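Local coordinates for protein putative ATP-dependent endonuclease of the OLD family (Thermus scotoductus, PDB 6P74) that degrades linear and supercoiled double-stranded DNA in the 5'-to-3' direction with divalent metal ions, and hydrolyses ATP in a DNA-stimulated manner, at residues S345-V350 with V416-A421; G411-V416 with Q464-A469; I313-N318 with V367-R372. All coordinates share one frame; numbering follows the deposited sequence.

Interaction 1 of 3, residues S345-V350 with V416-A421; sequences SALDNV and VGVCKA
The seam between the ATPase and Toprim domains of this OLD nuclease includes a helix-to-helix contact, in which Leu347 of helix 341-355, on the ATPase side, meets Gly417 and Val418 of helix 409-422 in the Toprim domain. Both methyls of Leu347 touch the other helix. Its CA-CB bond is directed at the opposing helix, and with CG anti to the backbone N (chi1 -155°) the branched end spreads over the bared backbone of that helix. One methyl, CD1 of Leu347, lies 3.7 Å from CA of Gly417 and is also 4.0 Å from C of Gly417. The other methyl, CD2 of Leu347, goes to the neighbouring residue and touches CG2 of Val418 at 3.9 Å, the two side chains crossing at about a right angle.

Glycine suits this place for a plain steric reason: with no side chain on Gly417, CD1 of Leu347 can occupy the space beside its CA. The helices come close here, with CA of Leu347 and CA of Gly417 6.4 Å apart. Leucine fits the other side because its forked end can rest one methyl on backbone and send the second to a side chain. CG2 of Val418, beside its backbone N and anti to the carbonyl carbon, meets that second methyl. The contact is entirely apolar, and both Leu347 and Val418 are buried.

Around this seam, Leu347 also rests on Phe320, and Val350, one turn further along helix 341-355, packs on Arg462 of helix 443-467. Beyond the interface, helix 409-422 turns Val416 and Cys419 toward Phe426 of strand 426-431 in the parallel Toprim sheet, so that it lies between that sheet and the ATPase-domain helix.

Interaction 2 of 3, residues G411-V416 with Q464-A469; sequences GIELIV and QACAGA
Val416 and Cys466 meet through a methyl and a sulfur: CG1 of the valine lies 3.6 Å from SG of the cysteine. The same methyl of Val416 is 3.9 Å from CB of Cys466. It also reaches the next residue, coming 3.8 Å from the backbone N of Ala467 and 4.1 Å from its CB. CG1 makes the close contacts of Val416 here, and its position anti to the backbone N (chi1 157°) carries it out to helix 443-467.

Cysteine and alanine suit the receiving surface because both are small. The CA-CB bond of Cys466 is directed at the other helix, and SG stands between its own backbone N and carbonyl carbon (chi1 51°). There SG of Cys466 meets the valine and also approaches Glu413 more loosely, lying 4.3 Å from CA of that residue. Ala467 adds a single methyl that lets the helices close up to 6.1 Å between CA of Val416 and CA of Ala467.

Both helices belong to the Toprim domain, where a four-stranded parallel sheet is flanked by helices; helix 409-422 precedes strand 426-431, and helix 443-467 follows it. Val416 and Ala467 both pack on Phe426 of that strand, and Val416 also touches Leu375 of strand 372-376.

Helix 443-467 finishes here: Gly468 takes up a positive phi (91°), a conformation that calls for glycine, while its N still bonds to O of Gln464. Glu413 is a buried residue, and its carboxylate OE2 forms salt bridges with Arg353 of helix 341-355 and Arg462 of helix 443-467. The two arginines probably favour the ionised carboxylate. Lys420 NZ donates to the O of Cys466.

Interaction 3 of 3, residues I313-N318 with V367-R372; sequences IFADVN and VLFAKR
Apolar packing joins the two loops, with Ala315 in the middle. Its CB points at segment 367-372 and touches two side chains at once, CD1 of Leu368 at 3.8 Å and CZ of Phe369 also at 3.8 Å; it approaches the phenylalanine ring obliquely. Leu368 CD1 lies close to O of Ala315 as well, 3.3 Å away. The small alanine suits a place flanked by two large side chains. The branched leucine suits a buried place, where CD1 can meet both CB and O of Ala315, and its CB lies over one face of the Phe369 ring, toward the rim.

Hydrogen bonds within 313-318 shape that loop. Asp316 OD1 accepts two from Asn318: from the side-chain ND2 at 2.7 Å, through its syn lone pair, and from the backbone N at 2.9 Å, through the anti one. The second bond makes an Asx turn, the role for which aspartate is apt. Nearby, Asn365 OD1 accepts from the N of Val317.

Segment 367-372 crosses the boundary between the ATPase and Toprim domains, and 313-318 packs on its ATPase side. The side chain of Phe369 lies about 7 Å from that of Lys34, an inferred ATP-binding residue of the Walker A P-loop.

Along the chain the order of segments is 313-318, 345-350, 367-372, 411-416, 416-421 and 464-469, so interaction 1 crosses both others while interaction 3 closes before interaction 2 opens. Interactions 1 and 2 share helix 409-422 and Val416, with centres about 9 Å apart. Val317 touches both Ile415 and Val418, and Val367 touches Cys419, so side chains of all three contacts meet around that helix. The centre of interaction 3 lies about 14 Å from that of interaction 1 and about 16 Å from that of interaction 2. Interaction 2 is internal to the Toprim domain; interaction 1 joins the two domains, while interaction 3 lies at the end of the ATPase domain, where the chain passes into the Toprim domain.

Interaction 1 of 3, residues S345-V350 with V416-A421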
ATOM      1  N   SER A 345     -16.901  31.448  15.699  1.00 82.27           N
ATOM      2  CA  SER A 345     -16.772  32.813  16.195  1.00 86.69           C
ATOM      3  C   SER A 345     -16.669  32.847  17.720  1.00 82.87           C
ATOM      4  O   SER A 345     -15.900  33.637  18.272  1.00 82.23           O
ATOM      5  CB  SER A 345     -17.939  33.662  15.712  1.00 89.99           C
ATOM      6  OG  SER A 345     -19.081  33.332  16.470  1.00100.02           O
ATOM      7  N   ALA A 346     -17.424  32.003  18.423  1.00 81.05           N
ATOM      8  CA  ALA A 346     -17.307  31.953  19.881  1.00 74.56           C
ATOM      9  C   ALA A 346     -15.917  31.489  20.323  1.00 74.41           C
ATOM     10  O   ALA A 346     -15.313  32.078  21.228  1.00 70.65           O
ATOM     11  CB  ALA A 346     -18.385  31.042  20.466  1.00 69.90           C
ATOM     12  N   LEU A 347     -15.394  30.424  19.709  1.00 64.03           N
ATOM     13  CA  LEU A 347     -14.045  29.988  20.053  1.00 61.15           C
ATOM     14  C   LEU A 347     -12.998  31.046  19.683  1.00 69.29           C
ATOM     15  O   LEU A 347     -12.002  31.226  20.395  1.00 67.72           O
ATOM     16  CB  LEU A 347     -13.736  28.651  19.380  1.00 65.59           C
ATOM     17  CG  LEU A 347     -12.668  27.842  20.120  1.00 71.02           C
ATOM     18  CD1 LEU A 347     -13.053  27.701  21.607  1.00 67.89           C
ATOM     19  CD2 LEU A 347     -12.450  26.482  19.492  1.00 65.53           C
ATOM     20  N   ASP A 348     -13.206  31.765  18.580  1.00 74.27           N
ATOM     21  CA  ASP A 348     -12.248  32.796  18.192  1.00 76.17           C
ATOM     22  C   ASP A 348     -12.217  33.918  19.222  1.00 74.93           C
ATOM     23  O   ASP A 348     -11.145  34.444  19.554  1.00 74.54           O
ATOM     24  CB  ASP A 348     -12.593  33.343  16.796  1.00 81.38           C
ATOM     25  CG  ASP A 348     -11.709  34.529  16.385  1.00 82.58           C
ATOM     26  OD1 ASP A 348     -10.493  34.339  16.134  1.00 79.96           O
ATOM     27  OD2 ASP A 348     -12.235  35.662  16.321  1.00 87.21           O
ATOM     28  N   ASN A 349     -13.386  34.301  19.735  1.00 70.56           N
ATOM     29  CA  ASN A 349     -13.434  35.267  20.828  1.00 73.32           C
ATOM     30  C   ASN A 349     -12.626  34.778  22.024  1.00 74.60           C
ATOM     31  O   ASN A 349     -11.914  35.561  22.664  1.00 71.32           O
ATOM     32  CB  ASN A 349     -14.885  35.523  21.227  1.00 70.91           C
ATOM     33  CG  ASN A 349     -15.009  36.487  22.384  1.00 90.52           C
ATOM     34  OD1 ASN A 349     -14.738  37.674  22.230  1.00106.07           O
ATOM     35  ND2 ASN A 349     -15.429  35.987  23.549  1.00 99.74           N
ATOM     36  N   VAL A 350     -12.721  33.480  22.333  1.00 69.40           N
ATOM     37  CA  VAL A 350     -12.000  32.936  23.475  1.00 70.05           C
ATOM     38  C   VAL A 350     -10.513  32.943  23.187  1.00 65.58           C
ATOM     39  O   VAL A 350      -9.698  33.198  24.074  1.00 66.92           O
ATOM     40  CB  VAL A 350     -12.509  31.516  23.812  1.00 73.82           C
ATOM     41  CG1 VAL A 350     -11.559  30.829  24.756  1.00 70.12           C
ATOM     42  CG2 VAL A 350     -13.913  31.564  24.424  1.00 69.27           C
ATOM     43  N   VAL A 416     -10.560  23.815  26.598  1.00 60.35           N
ATOM     44  CA  VAL A 416     -11.874  23.198  26.761  1.00 58.21           C
ATOM     45  C   VAL A 416     -12.687  23.312  25.470  1.00 63.17           C
ATOM     46  O   VAL A 416     -13.280  22.334  25.001  1.00 67.21           O
ATOM     47  CB  VAL A 416     -12.621  23.820  27.949  1.00 57.88           C
ATOM     48  CG1 VAL A 416     -14.133  23.617  27.778  1.00 57.77           C
ATOM     49  CG2 VAL A 416     -12.165  23.178  29.237  1.00 59.78           C
ATOM     50  N   GLY A 417     -12.720  24.509  24.874  1.00 56.76           N
ATOM     51  CA  GLY A 417     -13.511  24.705  23.663  1.00 62.45           C
ATOM     52  C   GLY A 417     -13.047  23.837  22.505  1.00 64.58           C
ATOM     53  O   GLY A 417     -13.858  23.298  21.754  1.00 75.86           O
ATOM     54  N   VAL A 418     -11.737  23.658  22.373  1.00 61.82           N
ATOM     55  CA  VAL A 418     -11.202  22.758  21.360  1.00 63.37           C
ATOM     56  C   VAL A 418     -11.543  21.310  21.697  1.00 66.34           C
ATOM     57  O   VAL A 418     -12.055  20.569  20.851  1.00 64.88           O
ATOM     58  CB  VAL A 418      -9.684  22.975  21.212  1.00 64.85           C
ATOM     59  CG1 VAL A 418      -9.081  21.907  20.337  1.00 66.30           C
ATOM     60  CG2 VAL A 418      -9.425  24.354  20.632  1.00 70.06           C
ATOM     61  N   CYS A 419     -11.286  20.885  22.943  1.00 62.47           N
ATOM     62  CA  CYS A 419     -11.639  19.519  23.333  1.00 63.52           C
ATOM     63  C   CYS A 419     -13.130  19.248  23.146  1.00 62.41           C
ATOM     64  O   CYS A 419     -13.524  18.180  22.656  1.00 57.43           O
ATOM     65  CB  CYS A 419     -11.256  19.250  24.791  1.00 58.48           C
ATOM     66  SG  CYS A 419      -9.508  19.187  25.090  1.00 64.33           S
ATOM     67  N   LYS A 420     -13.980  20.187  23.556  1.00 61.41           N
ATOM     68  CA  LYS A 420     -15.405  20.003  23.339  1.00 65.74           C
ATOM     69  C   LYS A 420     -15.708  19.853  21.849  1.00 77.80           C
ATOM     70  O   LYS A 420     -16.372  18.895  21.432  1.00 80.29           O
ATOM     71  CB  LYS A 420     -16.191  21.162  23.960  1.00 70.04           C
ATOM     72  CG  LYS A 420     -17.100  20.700  25.103  1.00 81.40           C
ATOM     73  CD  LYS A 420     -17.911  21.810  25.739  1.00 89.74           C
ATOM     74  CE  LYS A 420     -18.317  22.910  24.762  1.00 87.58           C
ATOM     75  NZ  LYS A 420     -19.031  24.050  25.442  1.00 78.83           N
ATOM     76  N   ALA A 421     -15.174  20.756  21.019  1.00 75.90           N
ATOM     77  CA  ALA A 421     -15.429  20.674  19.578  1.00 69.05           C
ATOM     78  C   ALA A 421     -14.844  19.407  18.954  1.00 70.05           C
ATOM     79  O   ALA A 421     -15.316  18.953  17.905  1.00 75.85           O
ATOM     80  CB  ALA A 421     -14.865  21.913  18.865  1.00 61.87           C
TER

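Interaction 2 of 3, residues G411-V416 with Q464-A469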
ATOM      1  N   GLY A 411      -6.797  30.463  29.410  1.00 59.00           N
ATOM      2  CA  GLY A 411      -6.187  29.397  28.631  1.00 47.06           C
ATOM      3  C   GLY A 411      -6.959  28.100  28.727  1.00 58.73           C
ATOM      4  O   GLY A 411      -7.023  27.335  27.757  1.00 64.48           O
ATOM      5  N   ILE A 412      -7.535  27.821  29.903  1.00 57.78           N
ATOM      6  CA  ILE A 412      -8.357  26.622  30.074  1.00 63.48           C
ATOM      7  C   ILE A 412      -9.606  26.699  29.194  1.00 55.89           C
ATOM      8  O   ILE A 412      -9.937  25.748  28.486  1.00 61.60           O
ATOM      9  CB  ILE A 412      -8.729  26.412  31.555  1.00 61.04           C
ATOM     10  CG1 ILE A 412      -7.505  26.001  32.360  1.00 64.89           C
ATOM     11  CG2 ILE A 412      -9.755  25.302  31.686  1.00 53.35           C
ATOM     12  CD1 ILE A 412      -7.760  25.902  33.842  1.00 56.89           C
ATOM     13  N   GLU A 413     -10.328  27.819  29.250  1.00 55.63           N
ATOM     14  CA  GLU A 413     -11.440  28.045  28.330  1.00 64.99           C
ATOM     15  C   GLU A 413     -11.083  27.648  26.908  1.00 63.57           C
ATOM     16  O   GLU A 413     -11.851  26.960  26.227  1.00 60.58           O
ATOM     17  CB  GLU A 413     -11.841  29.513  28.317  1.00 67.48           C
ATOM     18  CG  GLU A 413     -12.597  30.007  29.464  1.00 76.88           C
ATOM     19  CD  GLU A 413     -13.318  31.263  29.072  1.00 82.30           C
ATOM     20  OE1 GLU A 413     -14.271  31.159  28.268  1.00 79.83           O
ATOM     21  OE2 GLU A 413     -12.897  32.354  29.510  1.00 88.25           O
ATOM     22  N   LEU A 414      -9.920  28.100  26.432  1.00 60.71           N
ATOM     23  CA  LEU A 414      -9.557  27.837  25.048  1.00 63.84           C
ATOM     24  C   LEU A 414      -9.451  26.341  24.799  1.00 61.90           C
ATOM     25  O   LEU A 414     -10.072  25.814  23.874  1.00 65.50           O
ATOM     26  CB  LEU A 414      -8.252  28.550  24.700  1.00 63.20           C
ATOM     27  CG  LEU A 414      -7.741  28.445  23.264  1.00 67.01           C
ATOM     28  CD1 LEU A 414      -8.863  28.765  22.268  1.00 63.62           C
ATOM     29  CD2 LEU A 414      -6.621  29.439  23.095  1.00 65.50           C
ATOM     30  N   ILE A 415      -8.695  25.633  25.643  1.00 62.10           N
ATOM     31  CA  ILE A 415      -8.457  24.211  25.415  1.00 59.86           C
ATOM     32  C   ILE A 415      -9.741  23.422  25.611  1.00 61.91           C
ATOM     33  O   ILE A 415      -9.988  22.432  24.910  1.00 67.39           O
ATOM     34  CB  ILE A 415      -7.339  23.678  26.338  1.00 60.40           C
ATOM     35  CG1 ILE A 415      -6.051  24.473  26.173  1.00 60.56           C
ATOM     36  CG2 ILE A 415      -7.085  22.195  26.069  1.00 51.64           C
ATOM     37  CD1 ILE A 415      -5.604  24.595  24.763  1.00 64.82           C
ATOM     38  N   VAL A 416     -10.560  23.815  26.598  1.00 60.35           N
ATOM     39  CA  VAL A 416     -11.874  23.198  26.761  1.00 58.21           C
ATOM     40  C   VAL A 416     -12.687  23.312  25.470  1.00 63.17           C
ATOM     41  O   VAL A 416     -13.280  22.334  25.001  1.00 67.21           O
ATOM     42  CB  VAL A 416     -12.621  23.820  27.949  1.00 57.88           C
ATOM     43  CG1 VAL A 416     -14.133  23.617  27.778  1.00 57.77           C
ATOM     44  CG2 VAL A 416     -12.165  23.178  29.237  1.00 59.78           C
ATOM     45  N   GLN A 464     -17.113  26.905  33.829  1.00 61.34           N
ATOM     46  CA  GLN A 464     -18.201  25.994  34.144  1.00 69.27           C
ATOM     47  C   GLN A 464     -19.204  25.912  32.992  1.00 69.64           C
ATOM     48  O   GLN A 464     -19.754  24.839  32.702  1.00 58.27           O
ATOM     49  CB  GLN A 464     -18.864  26.476  35.430  1.00 68.11           C
ATOM     50  CG  GLN A 464     -19.948  25.631  35.910  1.00 81.77           C
ATOM     51  CD  GLN A 464     -19.632  25.037  37.252  1.00 90.16           C
ATOM     52  OE1 GLN A 464     -18.460  24.815  37.607  1.00 88.97           O
ATOM     53  NE2 GLN A 464     -20.673  24.767  38.016  1.00 98.53           N
ATOM     54  N   ALA A 465     -19.444  27.037  32.318  1.00 63.03           N
ATOM     55  CA  ALA A 465     -20.372  27.063  31.197  1.00 66.03           C
ATOM     56  C   ALA A 465     -19.837  26.264  30.012  1.00 67.04           C
ATOM     57  O   ALA A 465     -20.587  25.516  29.378  1.00 73.41           O
ATOM     58  CB  ALA A 465     -20.653  28.511  30.779  1.00 58.07           C
ATOM     59  N   CYS A 466     -18.551  26.393  29.691  1.00 60.73           N
ATOM     60  CA  CYS A 466     -18.115  25.642  28.522  1.00 68.28           C
ATOM     61  C   CYS A 466     -17.814  24.185  28.868  1.00 74.87           C
ATOM     62  O   CYS A 466     -18.172  23.291  28.099  1.00 69.37           O
ATOM     63  CB  CYS A 466     -16.922  26.312  27.852  1.00 59.31           C
ATOM     64  SG  CYS A 466     -15.526  26.739  28.947  1.00 78.05           S
ATOM     65  N   ALA A 467     -17.200  23.909  30.024  1.00 70.52           N
ATOM     66  CA  ALA A 467     -16.843  22.522  30.315  1.00 57.51           C
ATOM     67  C   ALA A 467     -18.037  21.689  30.764  1.00 52.53           C
ATOM     68  O   ALA A 467     -18.076  20.479  30.496  1.00 56.00           O
ATOM     69  CB  ALA A 467     -15.732  22.470  31.369  1.00 59.96           C
ATOM     70  N   GLY A 468     -19.032  22.297  31.409  1.00 55.31           N
ATOM     71  CA  GLY A 468     -20.027  21.532  32.145  1.00 52.92           C
ATOM     72  C   GLY A 468     -19.483  21.423  33.569  1.00 61.85           C
ATOM     73  O   GLY A 468     -18.255  21.454  33.774  1.00 54.62           O
ATOM     74  N   ALA A 469     -20.380  21.291  34.558  1.00 54.69           N
ATOM     75  CA  ALA A 469     -19.956  21.358  35.947  1.00 66.22           C
ATOM     76  C   ALA A 469     -19.442  19.973  36.294  1.00 68.50           C
ATOM     77  O   ALA A 469     -18.524  19.847  37.109  1.00 65.17           O
ATOM     78  CB  ALA A 469     -21.085  21.763  36.898  1.00 62.00           C
TER

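Interaction 3 of 3, residues I313-N318 with V367-R372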
ATOM      1  N   ILE A 313       3.921  19.821  16.821  1.00 65.03           N
ATOM      2  CA  ILE A 313       4.417  21.062  16.252  1.00 73.53           C
ATOM      3  C   ILE A 313       3.588  21.457  15.040  1.00 74.59           C
ATOM      4  O   ILE A 313       3.348  22.646  14.815  1.00 79.28           O
ATOM      5  CB  ILE A 313       5.915  20.920  15.939  1.00 81.95           C
ATOM      6  CG1 ILE A 313       6.709  20.869  17.259  1.00 81.14           C
ATOM      7  CG2 ILE A 313       6.397  22.049  15.055  1.00 76.88           C
ATOM      8  CD1 ILE A 313       7.965  19.992  17.170  1.00 78.58           C
ATOM      9  N   PHE A 314       3.077  20.477  14.290  1.00 70.35           N
ATOM     10  CA  PHE A 314       2.224  20.720  13.129  1.00 68.58           C
ATOM     11  C   PHE A 314       0.733  20.753  13.459  1.00 69.77           C
ATOM     12  O   PHE A 314      -0.086  21.036  12.573  1.00 65.12           O
ATOM     13  CB  PHE A 314       2.482  19.653  12.057  1.00 62.28           C
ATOM     14  CG  PHE A 314       3.815  19.777  11.384  1.00 63.48           C
ATOM     15  CD1 PHE A 314       4.948  19.192  11.941  1.00 68.23           C
ATOM     16  CD2 PHE A 314       3.940  20.483  10.194  1.00 61.68           C
ATOM     17  CE1 PHE A 314       6.183  19.318  11.323  1.00 63.08           C
ATOM     18  CE2 PHE A 314       5.170  20.609   9.561  1.00 59.06           C
ATOM     19  CZ  PHE A 314       6.294  20.024  10.124  1.00 61.66           C
ATOM     20  N   ALA A 315       0.341  20.466  14.691  1.00 74.10           N
ATOM     21  CA  ALA A 315      -1.075  20.469  15.048  1.00 69.19           C
ATOM     22  C   ALA A 315      -1.227  21.480  16.178  1.00 73.23           C
ATOM     23  O   ALA A 315      -1.127  21.129  17.356  1.00 70.07           O
ATOM     24  CB  ALA A 315      -1.549  19.088  15.418  1.00 63.00           C
ATOM     25  N   ASP A 316      -1.457  22.737  15.799  1.00 80.54           N
ATOM     26  CA  ASP A 316      -1.446  23.871  16.717  1.00 82.69           C
ATOM     27  C   ASP A 316      -2.851  24.123  17.248  1.00 77.87           C
ATOM     28  O   ASP A 316      -3.772  24.375  16.461  1.00 78.32           O
ATOM     29  CB  ASP A 316      -0.928  25.115  16.002  1.00 82.92           C
ATOM     30  CG  ASP A 316      -0.406  26.152  16.954  1.00 97.72           C
ATOM     31  OD1 ASP A 316      -1.163  26.578  17.868  1.00100.03           O
ATOM     32  OD2 ASP A 316       0.779  26.527  16.791  1.00107.12           O
ATOM     33  N   VAL A 317      -3.014  24.096  18.578  1.00 69.03           N
ATOM     34  CA  VAL A 317      -4.344  24.337  19.129  1.00 76.02           C
ATOM     35  C   VAL A 317      -4.807  25.766  18.850  1.00 84.62           C
ATOM     36  O   VAL A 317      -6.010  26.024  18.762  1.00 93.79           O
ATOM     37  CB  VAL A 317      -4.396  24.022  20.637  1.00 81.66           C
ATOM     38  CG1 VAL A 317      -3.491  24.925  21.332  1.00 80.16           C
ATOM     39  CG2 VAL A 317      -5.761  24.258  21.182  1.00 92.54           C
ATOM     40  N   ASN A 318      -3.886  26.717  18.709  1.00 82.90           N
ATOM     41  CA  ASN A 318      -4.311  28.084  18.436  1.00 84.79           C
ATOM     42  C   ASN A 318      -4.840  28.227  17.023  1.00 86.91           C
ATOM     43  O   ASN A 318      -5.535  29.198  16.722  1.00 93.17           O
ATOM     44  CB  ASN A 318      -3.158  29.057  18.684  1.00 94.03           C
ATOM     45  CG  ASN A 318      -2.532  28.866  20.063  1.00113.80           C
ATOM     46  OD1 ASN A 318      -3.005  29.422  21.067  1.00114.53           O
ATOM     47  ND2 ASN A 318      -1.477  28.047  20.123  1.00120.17           N
ATOM     48  N   VAL A 367      -2.671  17.708  23.817  1.00 56.56           N
ATOM     49  CA  VAL A 367      -4.075  17.383  24.041  1.00 64.33           C
ATOM     50  C   VAL A 367      -4.673  16.704  22.827  1.00 68.57           C
ATOM     51  O   VAL A 367      -5.586  15.886  22.955  1.00 66.68           O
ATOM     52  CB  VAL A 367      -4.876  18.646  24.403  1.00 73.08           C
ATOM     53  CG1 VAL A 367      -6.125  18.265  25.124  1.00 71.67           C
ATOM     54  CG2 VAL A 367      -4.074  19.522  25.304  1.00 88.49           C
ATOM     55  N   LEU A 368      -4.193  17.040  21.630  1.00 72.37           N
ATOM     56  CA  LEU A 368      -4.802  16.515  20.418  1.00 64.56           C
ATOM     57  C   LEU A 368      -4.444  15.062  20.168  1.00 66.05           C
ATOM     58  O   LEU A 368      -5.066  14.434  19.313  1.00 74.40           O
ATOM     59  CB  LEU A 368      -4.395  17.359  19.209  1.00 64.29           C
ATOM     60  CG  LEU A 368      -4.690  18.848  19.351  1.00 64.10           C
ATOM     61  CD1 LEU A 368      -3.940  19.609  18.262  1.00 61.73           C
ATOM     62  CD2 LEU A 368      -6.177  19.107  19.277  1.00 62.04           C
ATOM     63  N   PHE A 369      -3.478  14.504  20.892  1.00 62.03           N
ATOM     64  CA  PHE A 369      -3.021  13.151  20.618  1.00 65.61           C
ATOM     65  C   PHE A 369      -3.363  12.172  21.725  1.00 69.49           C
ATOM     66  O   PHE A 369      -2.950  11.016  21.658  1.00 77.36           O
ATOM     67  CB  PHE A 369      -1.516  13.171  20.347  1.00 68.96           C
ATOM     68  CG  PHE A 369      -1.164  14.079  19.225  1.00 74.89           C
ATOM     69  CD1 PHE A 369      -1.464  13.724  17.923  1.00 74.78           C
ATOM     70  CD2 PHE A 369      -0.626  15.319  19.464  1.00 75.38           C
ATOM     71  CE1 PHE A 369      -1.175  14.564  16.884  1.00 74.94           C
ATOM     72  CE2 PHE A 369      -0.340  16.168  18.425  1.00 72.22           C
ATOM     73  CZ  PHE A 369      -0.618  15.797  17.140  1.00 73.31           C
ATOM     74  N   ALA A 370      -4.132  12.596  22.716  1.00 69.79           N
ATOM     75  CA  ALA A 370      -4.328  11.829  23.933  1.00 74.86           C
ATOM     76  C   ALA A 370      -5.694  11.160  23.928  1.00 77.45           C
ATOM     77  O   ALA A 370      -6.632  11.613  23.261  1.00 75.41           O
ATOM     78  CB  ALA A 370      -4.196  12.735  25.163  1.00 71.53           C
ATOM     79  N   LYS A 371      -5.798  10.070  24.690  1.00 74.67           N
ATOM     80  CA  LYS A 371      -7.111   9.480  24.933  1.00 76.93           C
ATOM     81  C   LYS A 371      -7.965  10.382  25.818  1.00 76.44           C
ATOM     82  O   LYS A 371      -9.187  10.454  25.629  1.00 75.46           O
ATOM     83  CB  LYS A 371      -6.955   8.092  25.563  1.00 74.35           C
ATOM     84  CG  LYS A 371      -6.385   7.053  24.621  1.00 77.95           C
ATOM     85  CD  LYS A 371      -6.249   5.692  25.299  1.00 84.88           C
ATOM     86  CE  LYS A 371      -5.740   4.604  24.338  1.00 88.14           C
ATOM     87  NZ  LYS A 371      -5.559   3.294  25.059  1.00 92.65           N
ATOM     88  N   ARG A 372      -7.339  11.084  26.767  1.00 70.48           N
ATOM     89  CA  ARG A 372      -8.023  11.934  27.732  1.00 68.43           C
ATOM     90  C   ARG A 372      -7.055  13.010  28.213  1.00 67.71           C
ATOM     91  O   ARG A 372      -5.834  12.807  28.227  1.00 64.00           O
ATOM     92  CB  ARG A 372      -8.540  11.114  28.922  1.00 77.70           C
ATOM     93  CG  ARG A 372      -9.993  10.711  28.804  1.00 89.57           C
ATOM     94  CD  ARG A 372     -10.162   9.217  28.950  1.00 96.53           C
ATOM     95  NE  ARG A 372      -9.551   8.751  30.181  1.00103.40           N
ATOM     96  CZ  ARG A 372      -9.619   7.500  30.612  1.00108.63           C
ATOM     97  NH1 ARG A 372     -10.281   6.594  29.901  1.00113.24           N
ATOM     98  NH2 ARG A 372      -9.027   7.160  31.748  1.00106.50           N
TER